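Local coordinates for uncharacterized protein (Bacteroides uniformis, PDB 4JPQ) that is of unknown function but probably binds carbohydrate through a family 9-like binding domain, at residues 178-186 and 195-203. Sequence-based numbering, arbitrary orientation.
Sequences TMKGNFYKC and FLSWSPIGL
The amide oxygen of N182 takes the backbone N-H of S199 in a nearly straight bond, OD1 to N 3.0 Å, while the N-H of F183, next along its own strand, reaches OD1 from the opposite face of the amide plane. A third, weak bond comes to it from W198 N. The other half of the same amide gives ND2 to S199 O at 3.1 Å, so the side chain of N182 pairs with both backbone polar groups of S199 and is held against rotation. CG lies anti to the backbone N (chi1 -151°), which carries the amide out to the segment that follows strand 195-197. S199 O is gripped twice, since S197 OG bonds it from the face opposite ND2. Before this turn the two chains form a short antiparallel hairpin: K185 and L196 exchange both backbone bonds, each 3.1 Å between N and O, and Y184 faces S197 as a non-hydrogen-bonded pair. The edge of the Y184 ring rests on S197 CB, with I201 CD1 3.8 Å from Y184 CE1. On the other face of the hairpin the edge of F183 meets the face of W198 in an offset edge-to-face pair, planes at 77°, and F183 CD1 comes to 3.6 Å from W198 CE3. F53 adds a third ring beside both. Strand 178-186 is an inner strand, bonded to 89-95 and, through M179 and G181, to 215-219; strand 195-197 continues the 215-219 side, where N41 and K5 hold the outgoing loop, an arrangement consistent with the beta-sandwich of family 9 carbohydrate-binding modules.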
loop_
_atom_site.group_PDB
_atom_site.type_symbol
_atom_site.label_atom_id
_atom_site.label_comp_id
_atom_site.label_asym_id
_atom_site.label_seq_id
_atom_site.Cartn_x
_atom_site.Cartn_y
_atom_site.Cartn_z
ATOM N N THR A 178 -2.516 3.978 17.452
ATOM C CA THR A 178 -3.278 2.850 16.925
ATOM C C THR A 178 -4.071 3.393 15.729
ATOM O O THR A 178 -4.910 4.276 15.907
ATOM C CB THR A 178 -4.219 2.221 17.970
ATOM O OG1 THR A 178 -3.471 1.818 19.127
ATOM C CG2 THR A 178 -4.914 0.997 17.393
HETATM N N MSE A 179 -3.757 2.904 14.522
HETATM C CA MSE A 179 -4.450 3.298 13.290
HETATM C C MSE A 179 -5.190 2.116 12.743
HETATM O O MSE A 179 -4.968 0.978 13.167
HETATM C CB MSE A 179 -3.475 3.773 12.221
HETATM C CG MSE A 179 -2.658 4.961 12.708
HETATM SE SE MSE A 179 -1.713 5.789 11.179
HETATM C CE MSE A 179 -0.710 7.118 12.220
ATOM N N LYS A 180 -6.090 2.392 11.800
ATOM C CA LYS A 180 -6.867 1.370 11.116
ATOM C C LYS A 180 -6.558 1.417 9.612
ATOM O O LYS A 180 -6.479 2.488 9.024
ATOM C CB LYS A 180 -8.358 1.544 11.408
ATOM C CG LYS A 180 -8.662 1.505 12.910
ATOM C CD LYS A 180 -10.006 0.885 13.235
ATOM C CE LYS A 180 -9.961 -0.635 13.111
ATOM N NZ LYS A 180 -11.316 -1.234 13.216
ATOM N N GLY A 181 -6.360 0.254 9.003
ATOM C CA GLY A 181 -6.055 0.194 7.582
ATOM C C GLY A 181 -6.149 -1.179 6.960
ATOM O O GLY A 181 -6.566 -2.147 7.605
ATOM N N ASN A 182 -5.782 -1.252 5.684
ATOM C CA ASN A 182 -5.771 -2.519 4.952
ATOM C C ASN A 182 -4.756 -2.439 3.810
ATOM O O ASN A 182 -4.302 -1.331 3.440
ATOM C CB ASN A 182 -7.192 -2.839 4.439
ATOM C CG ASN A 182 -7.475 -4.336 4.308
ATOM O OD1 ASN A 182 -6.569 -5.167 4.226
ATOM N ND2 ASN A 182 -8.762 -4.680 4.275
ATOM N N PHE A 183 -4.401 -3.610 3.278
ATOM C CA PHE A 183 -3.411 -3.724 2.202
ATOM C C PHE A 183 -4.018 -4.523 1.067
ATOM O O PHE A 183 -4.717 -5.504 1.322
ATOM C CB PHE A 183 -2.137 -4.393 2.721
ATOM C CG PHE A 183 -1.625 -3.792 4.003
ATOM C CD1 PHE A 183 -2.153 -4.193 5.229
ATOM C CD2 PHE A 183 -0.633 -2.803 3.992
ATOM C CE1 PHE A 183 -1.704 -3.628 6.414
ATOM C CE2 PHE A 183 -0.176 -2.246 5.181
ATOM C CZ PHE A 183 -0.716 -2.652 6.393
ATOM N N TYR A 184 -3.787 -4.081 -0.176
ATOM C CA TYR A 184 -4.371 -4.741 -1.342
ATOM C C TYR A 184 -3.422 -4.932 -2.523
ATOM O O TYR A 184 -2.436 -4.208 -2.678
ATOM C CB TYR A 184 -5.579 -3.958 -1.880
ATOM C CG TYR A 184 -6.593 -3.456 -0.885
ATOM C CD1 TYR A 184 -7.343 -4.341 -0.122
ATOM C CD2 TYR A 184 -6.861 -2.083 -0.755
ATOM C CE1 TYR A 184 -8.306 -3.886 0.782
ATOM C CE2 TYR A 184 -7.816 -1.616 0.145
ATOM C CZ TYR A 184 -8.553 -2.513 0.899
ATOM O OH TYR A 184 -9.488 -2.038 1.785
ATOM N N LYS A 185 -3.800 -5.898 -3.366
ATOM C CA LYS A 185 -3.158 -6.209 -4.643
ATOM C C LYS A 185 -4.253 -6.286 -5.713
ATOM O O LYS A 185 -5.334 -6.841 -5.462
ATOM C CB LYS A 185 -2.481 -7.556 -4.578
ATOM C CG LYS A 185 -1.874 -8.053 -5.881
ATOM C CD LYS A 185 -0.624 -7.291 -6.288
ATOM C CE LYS A 185 -0.080 -7.747 -7.645
ATOM N NZ LYS A 185 -0.814 -7.254 -8.845
ATOM N N CYS A 186 -3.958 -5.756 -6.902
ATOM C CA CYS A 186 -4.897 -5.785 -8.020
ATOM C C CYS A 186 -4.216 -5.456 -9.343
ATOM O O CYS A 186 -3.009 -5.237 -9.380
ATOM C CB CYS A 186 -6.056 -4.791 -7.774
ATOM S SG CYS A 186 -5.533 -3.072 -7.800
ATOM N N PHE A 195 -8.326 -9.468 -7.212
ATOM C CA PHE A 195 -8.551 -8.582 -6.061
ATOM C C PHE A 195 -8.268 -9.315 -4.752
ATOM O O PHE A 195 -9.016 -10.227 -4.377
ATOM C CB PHE A 195 -9.988 -8.071 -6.103
ATOM C CG PHE A 195 -10.289 -7.271 -7.319
ATOM C CD1 PHE A 195 -9.803 -5.964 -7.435
ATOM C CD2 PHE A 195 -10.989 -7.824 -8.381
ATOM C CE1 PHE A 195 -10.052 -5.200 -8.575
ATOM C CE2 PHE A 195 -11.233 -7.075 -9.532
ATOM C CZ PHE A 195 -10.769 -5.755 -9.628
ATOM N N LEU A 196 -7.177 -8.916 -4.097
ATOM C CA LEU A 196 -6.677 -9.516 -2.855
ATOM C C LEU A 196 -6.559 -8.488 -1.744
ATOM O O LEU A 196 -6.239 -7.327 -2.004
ATOM C CB LEU A 196 -5.314 -10.155 -3.103
ATOM C CG LEU A 196 -5.280 -11.626 -3.525
ATOM C CD1 LEU A 196 -6.302 -12.001 -4.583
ATOM C CD2 LEU A 196 -3.874 -12.004 -3.972
ATOM N N SER A 197 -6.843 -8.925 -0.516
ATOM C CA SER A 197 -6.749 -8.064 0.676
ATOM C C SER A 197 -6.067 -8.791 1.832
ATOM O O SER A 197 -5.951 -10.032 1.828
ATOM C CB SER A 197 -8.127 -7.589 1.139
ATOM O OG SER A 197 -8.847 -8.641 1.783
ATOM N N TRP A 198 -5.628 -7.997 2.814
ATOM C CA TRP A 198 -4.989 -8.513 4.018
ATOM C C TRP A 198 -6.078 -8.923 5.007
ATOM O O TRP A 198 -6.165 -10.107 5.377
ATOM C CB TRP A 198 -4.015 -7.483 4.616
ATOM C CG TRP A 198 -3.576 -7.821 5.991
ATOM C CD1 TRP A 198 -2.855 -8.916 6.385
ATOM C CD2 TRP A 198 -3.838 -7.066 7.163
ATOM N NE1 TRP A 198 -2.652 -8.882 7.741
ATOM C CE2 TRP A 198 -3.243 -7.753 8.243
ATOM C CE3 TRP A 198 -4.514 -5.865 7.413
ATOM C CZ2 TRP A 198 -3.305 -7.279 9.555
ATOM C CZ3 TRP A 198 -4.574 -5.390 8.719
ATOM C CH2 TRP A 198 -3.967 -6.100 9.775
ATOM N N SER A 199 -6.874 -7.945 5.446
ATOM C CA SER A 199 -7.985 -8.204 6.360
ATOM C C SER A 199 -9.200 -8.417 5.461
ATOM O O SER A 199 -9.285 -7.741 4.408
ATOM C CB SER A 199 -8.213 -7.059 7.338
ATOM O OG SER A 199 -9.272 -7.374 8.219
ATOM N N PRO A 200 -10.141 -9.328 5.859
ATOM C CA PRO A 200 -11.262 -9.630 4.953
ATOM C C PRO A 200 -12.322 -8.540 4.802
ATOM O O PRO A 200 -12.494 -7.709 5.696
ATOM C CB PRO A 200 -11.875 -10.911 5.549
ATOM C CG PRO A 200 -10.813 -11.479 6.423
ATOM C CD PRO A 200 -10.127 -10.272 6.988
ATOM N N ILE A 201 -13.019 -8.587 3.663
ATOM C CA ILE A 201 -14.083 -7.642 3.274
ATOM C C ILE A 201 -15.315 -8.467 2.916
ATOM O O ILE A 201 -15.202 -9.432 2.152
ATOM C CB ILE A 201 -13.664 -6.779 2.058
ATOM C CG1 ILE A 201 -12.488 -5.867 2.427
ATOM C CG2 ILE A 201 -14.841 -5.945 1.548
ATOM C CD1 ILE A 201 -11.790 -5.236 1.242
ATOM N N GLY A 202 -16.476 -8.057 3.443
ATOM C CA GLY A 202 -17.747 -8.762 3.249
ATOM C C GLY A 202 -18.776 -8.041 2.393
ATOM O O GLY A 202 -19.967 -8.215 2.604
ATOM N N LEU A 203 -18.324 -7.242 1.431
ATOM C CA LEU A 203 -19.214 -6.530 0.517
ATOM C C LEU A 203 -19.482 -7.506 -0.608
ATOM O O LEU A 203 -18.612 -8.329 -0.934
ATOM C CB LEU A 203 -18.579 -5.229 0.024
ATOM C CG LEU A 203 -18.258 -4.216 1.139
ATOM C CD1 LEU A 203 -17.405 -3.069 0.617
ATOM C CD2 LEU A 203 -19.521 -3.689 1.813
#